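Local structure of exported gluconolactonase (Xanthomonas campestris pv. campestris, 3DR2) at residues 63-68 with 156-161; 67-72 with 86-91; 172-175 with 180-183. The protein probably hydrolyses glucono-lactone to gluconate in the secondary pathways of glucose metabolism, as a calcium-bound six-bladed beta-propeller enzyme that forms a dimer. All blocks are in the same frame, centred on the assembly; numbering follows the deposited sequence.

Contact 1: residues 63-68 with 156-161; sequences DLVGRR and PSQGCP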
ATOM      1  N   ASP A  63       2.996   7.797   3.717  1.00 10.75           N
ATOM      2  CA  ASP A  63       3.042   6.712   2.751  1.00 11.98           C
ATOM      3  C   ASP A  63       1.531   6.571   2.580  1.00 12.98           C
ATOM      4  O   ASP A  63       0.879   5.859   3.335  1.00 14.95           O
ATOM      5  CB  ASP A  63       3.614   5.418   3.313  1.00 13.52           C
ATOM      6  CG  ASP A  63       3.581   4.291   2.287  1.00 12.43           C
ATOM      7  OD1 ASP A  63       4.129   3.202   2.550  1.00 15.50           O
ATOM      8  OD2 ASP A  63       2.996   4.501   1.199  1.00 14.32           O
ATOM      9  N   LEU A  64       0.980   7.293   1.610  1.00 13.02           N
ATOM     10  CA  LEU A  64      -0.464   7.310   1.364  1.00 14.59           C
ATOM     11  C   LEU A  64      -1.088   5.935   1.222  1.00 14.11           C
ATOM     12  O   LEU A  64      -2.048   5.601   1.912  1.00 13.58           O
ATOM     13  CB  LEU A  64      -0.754   8.123   0.101  1.00 15.69           C
ATOM     14  CG  LEU A  64      -2.042   8.948  -0.034  1.00 21.92           C
ATOM     15  CD1 LEU A  64      -2.325   9.123  -1.514  1.00 17.96           C
ATOM     16  CD2 LEU A  64      -3.223   8.298   0.655  1.00 18.81           C
ATOM     17  N   VAL A  65      -0.543   5.136   0.318  1.00 12.02           N
ATOM     18  CA  VAL A  65      -1.067   3.808   0.067  1.00 12.55           C
ATOM     19  C   VAL A  65      -0.792   2.819   1.199  1.00 12.93           C
ATOM     20  O   VAL A  65      -1.588   1.911   1.444  1.00 11.57           O
ATOM     21  CB  VAL A  65      -0.515   3.289  -1.277  1.00 12.75           C
ATOM     22  CG1 VAL A  65      -0.927   1.850  -1.512  1.00 14.51           C
ATOM     23  CG2 VAL A  65      -1.040   4.175  -2.402  1.00 13.88           C
ATOM     24  N   GLY A  66       0.328   3.010   1.891  1.00 11.73           N
ATOM     25  CA  GLY A  66       0.686   2.139   3.000  1.00 12.24           C
ATOM     26  C   GLY A  66      -0.005   2.538   4.294  1.00 12.89           C
ATOM     27  O   GLY A  66       0.126   1.863   5.314  1.00 11.56           O
ATOM     28  N   ARG A  67      -0.726   3.655   4.250  1.00 12.42           N
ATOM     29  CA  ARG A  67      -1.472   4.154   5.392  1.00 11.32           C
ATOM     30  C   ARG A  67      -0.651   4.389   6.650  1.00 14.30           C
ATOM     31  O   ARG A  67      -0.972   3.905   7.736  1.00 11.58           O
ATOM     32  CB  ARG A  67      -2.648   3.212   5.665  1.00 13.60           C
ATOM     33  CG  ARG A  67      -3.450   2.946   4.393  1.00 12.91           C
ATOM     34  CD  ARG A  67      -4.574   1.939   4.586  1.00 14.23           C
ATOM     35  NE  ARG A  67      -5.646   2.457   5.430  1.00 13.68           N
ATOM     36  CZ  ARG A  67      -6.835   1.876   5.561  1.00 16.75           C
ATOM     37  NH1 ARG A  67      -7.103   0.755   4.901  1.00 16.42           N
ATOM     38  NH2 ARG A  67      -7.755   2.418   6.352  1.00 17.70           N
ATOM     39  N   ARG A  68       0.413   5.166   6.485  1.00 12.55           N
ATOM     40  CA  ARG A  68       1.292   5.522   7.588  1.00 12.69           C
ATOM     41  C   ARG A  68       1.819   6.928   7.395  1.00 12.60           C
ATOM     42  O   ARG A  68       1.879   7.425   6.275  1.00 13.47           O
ATOM     43  CB  ARG A  68       2.505   4.589   7.637  1.00 15.01           C
ATOM     44  CG  ARG A  68       2.275   3.222   8.244  1.00 14.25           C
ATOM     45  CD  ARG A  68       3.561   2.418   8.137  1.00 17.21           C
ATOM     46  NE  ARG A  68       3.575   1.240   8.996  1.00 16.15           N
ATOM     47  CZ  ARG A  68       4.283   0.146   8.735  1.00 19.19           C
ATOM     48  NH1 ARG A  68       5.017   0.082   7.640  1.00 16.49           N
ATOM     49  NH2 ARG A  68       4.277  -0.874   9.578  1.00 17.70           N
ATOM     50  N   PRO A 156      -9.465   3.270  -5.050  1.00 16.11           N
ATOM     51  CA  PRO A 156      -9.527   2.391  -3.879  1.00 15.42           C
ATOM     52  C   PRO A 156      -8.241   2.339  -3.061  1.00 14.82           C
ATOM     53  O   PRO A 156      -8.279   2.279  -1.834  1.00 14.55           O
ATOM     54  CB  PRO A 156      -9.874   1.033  -4.487  1.00 17.50           C
ATOM     55  CG  PRO A 156     -10.705   1.400  -5.654  1.00 16.24           C
ATOM     56  CD  PRO A 156      -9.950   2.567  -6.250  1.00 19.07           C
ATOM     57  N   SER A 157      -7.101   2.364  -3.740  1.00 14.99           N
ATOM     58  CA  SER A 157      -5.829   2.301  -3.039  1.00 12.15           C
ATOM     59  C   SER A 157      -5.506   3.577  -2.279  1.00 13.68           C
ATOM     60  O   SER A 157      -4.551   3.600  -1.511  1.00 11.03           O
ATOM     61  CB  SER A 157      -4.694   1.997  -4.019  1.00 11.01           C
ATOM     62  OG  SER A 157      -4.594   3.009  -5.002  1.00 14.61           O
ATOM     63  N   GLN A 158      -6.299   4.625  -2.478  1.00 12.04           N
ATOM     64  CA  GLN A 158      -6.045   5.887  -1.795  1.00 12.52           C
ATOM     65  C   GLN A 158      -7.242   6.455  -1.029  1.00 12.82           C
ATOM     66  O   GLN A 158      -7.284   7.649  -0.738  1.00 12.57           O
ATOM     67  CB  GLN A 158      -5.536   6.924  -2.800  1.00 13.68           C
ATOM     68  CG  GLN A 158      -4.204   6.549  -3.455  1.00 16.60           C
ATOM     69  CD  GLN A 158      -3.708   7.612  -4.420  1.00 18.22           C
ATOM     70  OE1 GLN A 158      -4.113   8.772  -4.339  1.00 18.69           O
ATOM     71  NE2 GLN A 158      -2.814   7.225  -5.329  1.00 19.71           N
ATOM     72  N   GLY A 159      -8.208   5.605  -0.696  1.00 13.77           N
ATOM     73  CA  GLY A 159      -9.360   6.078   0.053  1.00 16.36           C
ATOM     74  C   GLY A 159     -10.553   5.183  -0.166  1.00 19.24           C
ATOM     75  O   GLY A 159     -10.393   4.011  -0.502  1.00 16.42           O
ATOM     76  N   CYS A 160     -11.754   5.713   0.049  1.00 20.84           N
ATOM     77  CA  CYS A 160     -12.951   4.924  -0.190  1.00 22.65           C
ATOM     78  C   CYS A 160     -13.756   5.611  -1.281  1.00 23.65           C
ATOM     79  O   CYS A 160     -14.156   6.770  -1.140  1.00 20.83           O
ATOM     80  CB  CYS A 160     -13.816   4.766   1.065  1.00 26.77           C
ATOM     81  SG  CYS A 160     -15.282   3.777   0.612  1.00 33.33           S
ATOM     82  N   PRO A 161     -13.990   4.906  -2.395  1.00 23.36           N
ATOM     83  CA  PRO A 161     -14.748   5.453  -3.520  1.00 21.97           C
ATOM     84  C   PRO A 161     -16.096   6.002  -3.085  1.00 22.90           C
ATOM     85  O   PRO A 161     -16.723   5.479  -2.164  1.00 24.88           O
ATOM     86  CB  PRO A 161     -14.889   4.257  -4.452  1.00 23.80           C
ATOM     87  CG  PRO A 161     -13.638   3.474  -4.173  1.00 22.23           C
ATOM     88  CD  PRO A 161     -13.552   3.527  -2.678  1.00 21.90           C
TER
HETATM   89  O   HOH W   1      -3.879   1.333  -0.053  1.00 12.32           O
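The carbonyl oxygens of Val65 and Ser157 face each other across a single water, which donates to both: it lies 2.8 Å from Val65 O and 2.8 Å from Ser157 O. No direct hydrogen bond joins the two segments, so this water supplies the polar link, and the rest is van der Waals contact of Leu64 and Val65 methyls with the Ser157 carbonyl and the Gln158 side chain. Val65 leans over the same carbonyl, with CG2 3.7 Å from Ser157 O. CG2 stands beside its own backbone N while CG1 is anti to it (chi1 174°), and this rotation also brings CG2 to 4.1 Å from Gln158 CG. Leu64 meets the Gln158 side chain at about a right angle. Its CD1 makes the close approach, lying across the extended glutamine chain from CB to the amide, 3.7 Å from Gln158 CG and 3.4 Å from Gln158 OE1. The Gln158 backbone is tied elsewhere, its O accepting from His104 ND1. The 63-68 turn is shaped from within: Asp63 N bonds to Arg68 O at 2.8 Å, Arg67 and Arg68 both face Asp63 in a G1 beta bulge, and Asp63 OD2 takes a weak bond from Gly66 N at 3.1 Å. The same OD2 also accepts from the backbone N atoms of Thr45 and Trp46, so three N-H groups converge on one carboxylate oxygen and would probably stabilise its negative charge. The 156-161 segment is tied to the second subunit by a disulfide from Cys160 to Cys5 of that subunit, and Pro156 O accepts from Arg68 NH1 of the second subunit. Within the propeller, the contact joins the hairpin turn between strands 58-63 and 68-73 to the long loop between strands 144-147 and 169-174, whose own strands belong to a different blade.

Contact 2: residues 67-72 with 86-91; sequences RRVLGW and AFTNGN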
ATOM      1  N   ARG A  67      -0.726   3.655   4.250  1.00 12.42           N
ATOM      2  CA  ARG A  67      -1.472   4.154   5.392  1.00 11.32           C
ATOM      3  C   ARG A  67      -0.651   4.389   6.650  1.00 14.30           C
ATOM      4  O   ARG A  67      -0.972   3.905   7.736  1.00 11.58           O
ATOM      5  CB  ARG A  67      -2.648   3.212   5.665  1.00 13.60           C
ATOM      6  CG  ARG A  67      -3.450   2.946   4.393  1.00 12.91           C
ATOM      7  CD  ARG A  67      -4.574   1.939   4.586  1.00 14.23           C
ATOM      8  NE  ARG A  67      -5.646   2.457   5.430  1.00 13.68           N
ATOM      9  CZ  ARG A  67      -6.835   1.876   5.561  1.00 16.75           C
ATOM     10  NH1 ARG A  67      -7.103   0.755   4.901  1.00 16.42           N
ATOM     11  NH2 ARG A  67      -7.755   2.418   6.352  1.00 17.70           N
ATOM     12  N   ARG A  68       0.413   5.166   6.485  1.00 12.55           N
ATOM     13  CA  ARG A  68       1.292   5.522   7.588  1.00 12.69           C
ATOM     14  C   ARG A  68       1.819   6.928   7.395  1.00 12.60           C
ATOM     15  O   ARG A  68       1.879   7.425   6.275  1.00 13.47           O
ATOM     16  CB  ARG A  68       2.505   4.589   7.637  1.00 15.01           C
ATOM     17  CG  ARG A  68       2.275   3.222   8.244  1.00 14.25           C
ATOM     18  CD  ARG A  68       3.561   2.418   8.137  1.00 17.21           C
ATOM     19  NE  ARG A  68       3.575   1.240   8.996  1.00 16.15           N
ATOM     20  CZ  ARG A  68       4.283   0.146   8.735  1.00 19.19           C
ATOM     21  NH1 ARG A  68       5.017   0.082   7.640  1.00 16.49           N
ATOM     22  NH2 ARG A  68       4.277  -0.874   9.578  1.00 17.70           N
ATOM     23  N   VAL A  69       2.182   7.564   8.505  1.00 11.94           N
ATOM     24  CA  VAL A  69       2.823   8.870   8.481  1.00 13.96           C
ATOM     25  C   VAL A  69       4.163   8.514   9.126  1.00 13.37           C
ATOM     26  O   VAL A  69       4.201   8.057  10.275  1.00 14.31           O
ATOM     27  CB  VAL A  69       2.099   9.916   9.340  1.00 15.87           C
ATOM     28  CG1 VAL A  69       2.995  11.131   9.515  1.00 15.05           C
ATOM     29  CG2 VAL A  69       0.801  10.341   8.662  1.00 17.17           C
ATOM     30  N   LEU A  70       5.245   8.691   8.376  1.00 11.54           N
ATOM     31  CA  LEU A  70       6.591   8.344   8.832  1.00 14.32           C
ATOM     32  C   LEU A  70       7.396   9.549   9.282  1.00 15.74           C
ATOM     33  O   LEU A  70       7.089  10.684   8.921  1.00 13.20           O
ATOM     34  CB  LEU A  70       7.337   7.642   7.699  1.00 14.40           C
ATOM     35  CG  LEU A  70       6.580   6.450   7.103  1.00 13.21           C
ATOM     36  CD1 LEU A  70       7.247   5.990   5.823  1.00 17.18           C
ATOM     37  CD2 LEU A  70       6.529   5.325   8.134  1.00 13.49           C
ATOM     38  N   GLY A  71       8.442   9.282  10.063  1.00 14.58           N
ATOM     39  CA  GLY A  71       9.299  10.344  10.548  1.00 15.06           C
ATOM     40  C   GLY A  71      10.770  10.003  10.377  1.00 16.26           C
ATOM     41  O   GLY A  71      11.253   9.006  10.917  1.00 14.82           O
ATOM     42  N   TRP A  72      11.479  10.829   9.616  1.00 14.21           N
ATOM     43  CA  TRP A  72      12.905  10.629   9.382  1.00 15.96           C
ATOM     44  C   TRP A  72      13.683  11.410  10.435  1.00 15.50           C
ATOM     45  O   TRP A  72      13.505  12.620  10.561  1.00 14.81           O
ATOM     46  CB  TRP A  72      13.291  11.144   7.996  1.00 13.82           C
ATOM     47  CG  TRP A  72      14.765  11.114   7.728  1.00 14.58           C
ATOM     48  CD1 TRP A  72      15.513  10.035   7.352  1.00 15.55           C
ATOM     49  CD2 TRP A  72      15.672  12.218   7.825  1.00 15.45           C
ATOM     50  NE1 TRP A  72      16.833  10.400   7.205  1.00 15.91           N
ATOM     51  CE2 TRP A  72      16.958  11.733   7.489  1.00 16.85           C
ATOM     52  CE3 TRP A  72      15.525  13.570   8.163  1.00 17.52           C
ATOM     53  CZ2 TRP A  72      18.091  12.556   7.480  1.00 16.83           C
ATOM     54  CZ3 TRP A  72      16.655  14.388   8.154  1.00 18.35           C
ATOM     55  CH2 TRP A  72      17.920  13.874   7.813  1.00 18.18           C
ATOM     56  N   ALA A  86      -6.172   6.881   7.936  1.00 13.07           N
ATOM     57  CA  ALA A  86      -7.312   6.948   7.039  1.00 14.34           C
ATOM     58  C   ALA A  86      -6.812   7.647   5.773  1.00 17.54           C
ATOM     59  O   ALA A  86      -7.319   8.699   5.368  1.00 14.31           O
ATOM     60  CB  ALA A  86      -8.457   7.744   7.686  1.00 16.64           C
ATOM     61  N   PHE A  87      -5.785   7.054   5.174  1.00 12.79           N
ATOM     62  CA  PHE A  87      -5.182   7.563   3.953  1.00 13.78           C
ATOM     63  C   PHE A  87      -4.722   9.010   4.038  1.00 13.93           C
ATOM     64  O   PHE A  87      -5.141   9.860   3.253  1.00 13.37           O
ATOM     65  CB  PHE A  87      -6.143   7.379   2.775  1.00 13.28           C
ATOM     66  CG  PHE A  87      -6.525   5.951   2.537  1.00 14.60           C
ATOM     67  CD1 PHE A  87      -7.694   5.429   3.083  1.00 15.19           C
ATOM     68  CD2 PHE A  87      -5.685   5.106   1.820  1.00 15.21           C
ATOM     69  CE1 PHE A  87      -8.017   4.084   2.918  1.00 14.02           C
ATOM     70  CE2 PHE A  87      -5.998   3.763   1.651  1.00 15.59           C
ATOM     71  CZ  PHE A  87      -7.165   3.249   2.200  1.00 15.66           C
ATOM     72  N   THR A  88      -3.851   9.279   5.005  1.00 11.95           N
ATOM     73  CA  THR A  88      -3.301  10.612   5.194  1.00 13.50           C
ATOM     74  C   THR A  88      -2.389  10.951   4.017  1.00 14.45           C
ATOM     75  O   THR A  88      -1.574  10.123   3.594  1.00 12.26           O
ATOM     76  CB  THR A  88      -2.507  10.681   6.507  1.00 14.14           C
ATOM     77  OG1 THR A  88      -3.388  10.393   7.595  1.00 15.77           O
ATOM     78  CG2 THR A  88      -1.909  12.065   6.713  1.00 12.84           C
ATOM     79  N   ASN A  89      -2.542  12.163   3.496  1.00 11.49           N
ATOM     80  CA  ASN A  89      -1.764  12.640   2.355  1.00 13.45           C
ATOM     81  C   ASN A  89      -0.863  13.792   2.797  1.00 14.49           C
ATOM     82  O   ASN A  89       0.199  13.566   3.368  1.00 14.22           O
ATOM     83  CB  ASN A  89      -2.724  13.087   1.235  1.00 13.48           C
ATOM     84  CG  ASN A  89      -2.014  13.328  -0.094  1.00 15.31           C
ATOM     85  OD1 ASN A  89      -2.653  13.367  -1.154  1.00 17.90           O
ATOM     86  ND2 ASN A  89      -0.700  13.495  -0.045  1.00 11.07           N
ATOM     87  N   GLY A  90      -1.291  15.028   2.563  1.00 12.61           N
ATOM     88  CA  GLY A  90      -0.470  16.155   2.961  1.00 13.61           C
ATOM     89  C   GLY A  90      -0.267  16.300   4.465  1.00 14.94           C
ATOM     90  O   GLY A  90      -1.132  15.926   5.257  1.00 12.82           O
ATOM     91  N   ASN A  91       0.901  16.821   4.848  1.00 12.45           N
ATOM     92  CA  ASN A  91       1.236  17.093   6.250  1.00 12.83           C
ATOM     93  C   ASN A  91       1.807  18.506   6.292  1.00 14.60           C
ATOM     94  O   ASN A  91       2.368  18.991   5.302  1.00 12.54           O
ATOM     95  CB  ASN A  91       2.323  16.155   6.790  1.00 14.33           C
ATOM     96  CG  ASN A  91       1.893  14.713   6.824  1.00 13.05           C
ATOM     97  OD1 ASN A  91       1.056  14.312   7.634  1.00 14.34           O
ATOM     98  ND2 ASN A  91       2.472  13.914   5.939  1.00 15.62           N
TER
HETATM   99  O   HOH W   2      -1.007   7.796   5.208  1.00 12.57           O
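Arg67 and Phe87 lie with CA atoms 5.2 Å apart where the backbones, taken from CA 67 to 69 and CA 87 to 91, run 17° apart without a hydrogen bond between them. Neighbouring blades of the six-bladed beta-propeller meet here: strand 68-73 lies inside one sheet, and strand 88-93 begins the next. Arg67 lays its guanidinium flat on the Phe87 ring, with centres 4.2 Å apart and planes 20° apart, in a cation-pi stack. Phe87 CE1 sits over the middle of the guanidinium, whereas Arg67 NE lies over the ring nearer its rim. The arginine's bend at chi3 (69°) turns its end along the ring, and CG adds an off-centre CH-pi contact. NH1 forms a salt bridge with Asp83 of the second subunit and NE donates to Thr85 O, which probably hold the guanidinium flat. A water bridges the strands, able to donate to Arg68 O (3.1 Å) and Thr88 O (2.9 Å), though other acceptors compete for its protons. Further along, Val69 points toward Thr88 and Asn91, whose OD1 accepts from His101 ND1. Val69 CG2 meets the Thr88 methyl, CG2 to CG2 3.8 Å, and lies 4.1 Å from the amide oxygen Asn91 OD1.

Contact 3: residues 172-175 with 180-183; sequences YRLP and PLQR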
ATOM      1  N   TYR A 172      -9.405  26.036   0.368  1.00 17.91           N
ATOM      2  CA  TYR A 172     -10.077  26.592   1.536  1.00 19.29           C
ATOM      3  C   TYR A 172      -9.114  27.193   2.544  1.00 20.15           C
ATOM      4  O   TYR A 172      -7.924  26.875   2.556  1.00 21.46           O
ATOM      5  CB  TYR A 172     -10.881  25.519   2.272  1.00 17.54           C
ATOM      6  CG  TYR A 172     -12.002  24.881   1.492  1.00 19.03           C
ATOM      7  CD1 TYR A 172     -11.775  23.770   0.687  1.00 15.94           C
ATOM      8  CD2 TYR A 172     -13.307  25.361   1.599  1.00 16.68           C
ATOM      9  CE1 TYR A 172     -12.816  23.145   0.014  1.00 17.94           C
ATOM     10  CE2 TYR A 172     -14.352  24.751   0.933  1.00 16.93           C
ATOM     11  CZ  TYR A 172     -14.104  23.642   0.141  1.00 16.68           C
ATOM     12  OH  TYR A 172     -15.141  23.042  -0.523  1.00 18.61           O
ATOM     13  N   ARG A 173      -9.655  28.059   3.396  1.00 19.91           N
ATOM     14  CA  ARG A 173      -8.887  28.686   4.464  1.00 18.98           C
ATOM     15  C   ARG A 173      -9.614  28.421   5.775  1.00 19.87           C
ATOM     16  O   ARG A 173     -10.789  28.765   5.921  1.00 18.51           O
ATOM     17  CB  ARG A 173      -8.758  30.198   4.258  1.00 20.59           C
ATOM     18  CG  ARG A 173      -8.101  30.904   5.441  1.00 22.02           C
ATOM     19  CD  ARG A 173      -7.883  32.385   5.173  1.00 22.56           C
ATOM     20  NE  ARG A 173      -7.229  33.055   6.298  1.00 22.81           N
ATOM     21  CZ  ARG A 173      -7.863  33.504   7.378  1.00 25.24           C
ATOM     22  NH1 ARG A 173      -7.184  34.096   8.352  1.00 25.35           N
ATOM     23  NH2 ARG A 173      -9.176  33.376   7.481  1.00 23.66           N
ATOM     24  N   LEU A 174      -8.917  27.803   6.724  1.00 19.46           N
ATOM     25  CA  LEU A 174      -9.506  27.501   8.022  1.00 20.10           C
ATOM     26  C   LEU A 174      -8.901  28.475   9.027  1.00 20.51           C
ATOM     27  O   LEU A 174      -7.726  28.375   9.372  1.00 22.05           O
ATOM     28  CB  LEU A 174      -9.191  26.056   8.438  1.00 20.04           C
ATOM     29  CG  LEU A 174     -10.109  25.398   9.479  1.00 22.52           C
ATOM     30  CD1 LEU A 174      -9.485  24.087   9.935  1.00 23.15           C
ATOM     31  CD2 LEU A 174     -10.319  26.307  10.665  1.00 25.87           C
ATOM     32  N   PRO A 175      -9.703  29.439   9.504  1.00 21.55           N
ATOM     33  CA  PRO A 175      -9.258  30.444  10.473  1.00 24.30           C
ATOM     34  C   PRO A 175      -8.808  29.828  11.792  1.00 24.67           C
ATOM     35  O   PRO A 175      -9.350  28.810  12.229  1.00 25.45           O
ATOM     36  CB  PRO A 175     -10.495  31.323  10.657  1.00 23.83           C
ATOM     37  CG  PRO A 175     -11.227  31.175   9.365  1.00 23.44           C
ATOM     38  CD  PRO A 175     -11.095  29.689   9.101  1.00 22.12           C
ATOM     39  N   PRO A 180     -15.723  29.690  10.454  1.00 29.89           N
ATOM     40  CA  PRO A 180     -15.842  28.396   9.775  1.00 28.10           C
ATOM     41  C   PRO A 180     -14.976  28.353   8.523  1.00 25.92           C
ATOM     42  O   PRO A 180     -14.259  29.312   8.217  1.00 25.49           O
ATOM     43  CB  PRO A 180     -17.333  28.310   9.439  1.00 29.20           C
ATOM     44  CG  PRO A 180     -17.975  29.251  10.426  1.00 28.23           C
ATOM     45  CD  PRO A 180     -17.013  30.398  10.383  1.00 27.42           C
ATOM     46  N   LEU A 181     -15.057  27.237   7.806  1.00 26.73           N
ATOM     47  CA  LEU A 181     -14.303  27.059   6.574  1.00 26.18           C
ATOM     48  C   LEU A 181     -14.669  28.155   5.587  1.00 25.40           C
ATOM     49  O   LEU A 181     -15.826  28.562   5.501  1.00 28.15           O
ATOM     50  CB  LEU A 181     -14.621  25.705   5.938  1.00 26.64           C
ATOM     51  CG  LEU A 181     -13.645  24.549   6.141  1.00 26.60           C
ATOM     52  CD1 LEU A 181     -14.106  23.356   5.328  1.00 24.58           C
ATOM     53  CD2 LEU A 181     -12.250  24.976   5.710  1.00 21.80           C
ATOM     54  N   GLN A 182     -13.677  28.621   4.839  1.00 25.35           N
ATOM     55  CA  GLN A 182     -13.883  29.658   3.839  1.00 23.47           C
ATOM     56  C   GLN A 182     -13.528  29.118   2.462  1.00 24.07           C
ATOM     57  O   GLN A 182     -12.391  28.708   2.222  1.00 22.05           O
ATOM     58  CB  GLN A 182     -12.991  30.862   4.130  1.00 23.34           C
ATOM     59  CG  GLN A 182     -13.263  31.562   5.442  1.00 25.53           C
ATOM     60  CD  GLN A 182     -12.063  32.363   5.902  1.00 25.99           C
ATOM     61  OE1 GLN A 182     -11.049  31.797   6.308  1.00 31.75           O
ATOM     62  NE2 GLN A 182     -12.164  33.681   5.831  1.00 30.34           N
ATOM     63  N   ARG A 183     -14.509  29.110   1.570  1.00 22.01           N
ATOM     64  CA  ARG A 183     -14.313  28.659   0.196  1.00 22.41           C
ATOM     65  C   ARG A 183     -13.649  29.846  -0.492  1.00 22.23           C
ATOM     66  O   ARG A 183     -14.290  30.870  -0.746  1.00 22.80           O
ATOM     67  CB  ARG A 183     -15.672  28.347  -0.421  1.00 21.20           C
ATOM     68  CG  ARG A 183     -15.673  27.933  -1.877  1.00 21.99           C
ATOM     69  CD  ARG A 183     -17.104  27.661  -2.293  1.00 22.66           C
ATOM     70  NE  ARG A 183     -17.269  27.445  -3.723  1.00 24.33           N
ATOM     71  CZ  ARG A 183     -18.441  27.178  -4.292  1.00 24.36           C
ATOM     72  NH1 ARG A 183     -19.530  27.096  -3.541  1.00 23.86           N
ATOM     73  NH2 ARG A 183     -18.528  27.006  -5.606  1.00 23.00           N
TER
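Arg173 and Gln182 exchange both backbone hydrogen bonds of an antiparallel hydrogen-bonded pair: Arg173 N reaches Gln182 O at 3.0 Å, in the carbonyl plane, and Gln182 N reaches Arg173 O at 3.1 Å, tilted from it. At the adjoining non-hydrogen-bonded pair of Tyr172 and Arg183, Tyr172 CA adds a CA-H...O contact to Gln182 O. The Arg173 and Gln182 side chains lie side by side, pointing the same way. Extended from CG to NE, the arginine turns at chi4 (-83°) to bring NH2 2.7 Å from Gln182 OE1, which offers a lone pair at the guanidinium edge, near its plane; guanidinium and amide planes are 69° apart. Arg173 NH1 forms a salt bridge with Asp141. These segments form a beta hairpin, strand 169-174 returning as strand 182-187, the latter at the margin of a four-stranded propeller blade. Apolar contacts gather round Leu181, whose CD2 lies 3.7 Å from Tyr172 CB and 4.2 Å from Leu174 CB; Phe146 and Tyr125 also touch Leu181. The Tyr172 ring slants past the Arg183 backbone, CD2 coming 3.7 Å from Arg183 CA, while the Arg183 guanidinium runs on to a salt bridge with Asp186. Near the turn, Pro175 CD rests 3.3 Å from Pro180 O.

Contacts 1 and 2 start from the same turn, sharing Arg67 and Arg68, and their centres are 10 Å apart. Phe87 joins them: its CE2 lies 3.5 Å from Ser157 O, so the ring stacked on by Arg67 also packs against the 156-161 loop. Both contacts touch the second subunit. The side chain of Phe87 comes to about 4 Å from a bound calcium ion, and that of Leu64 to about 8 Å from one. Asn89 of contact 2 touches Asn134, which binds calcium together with Glu48, Asn191 and Asp242. Contact 3 stands apart in a blade hairpin, its centre about 25 Å from that of contact 1 and 23 Å from that of contact 2.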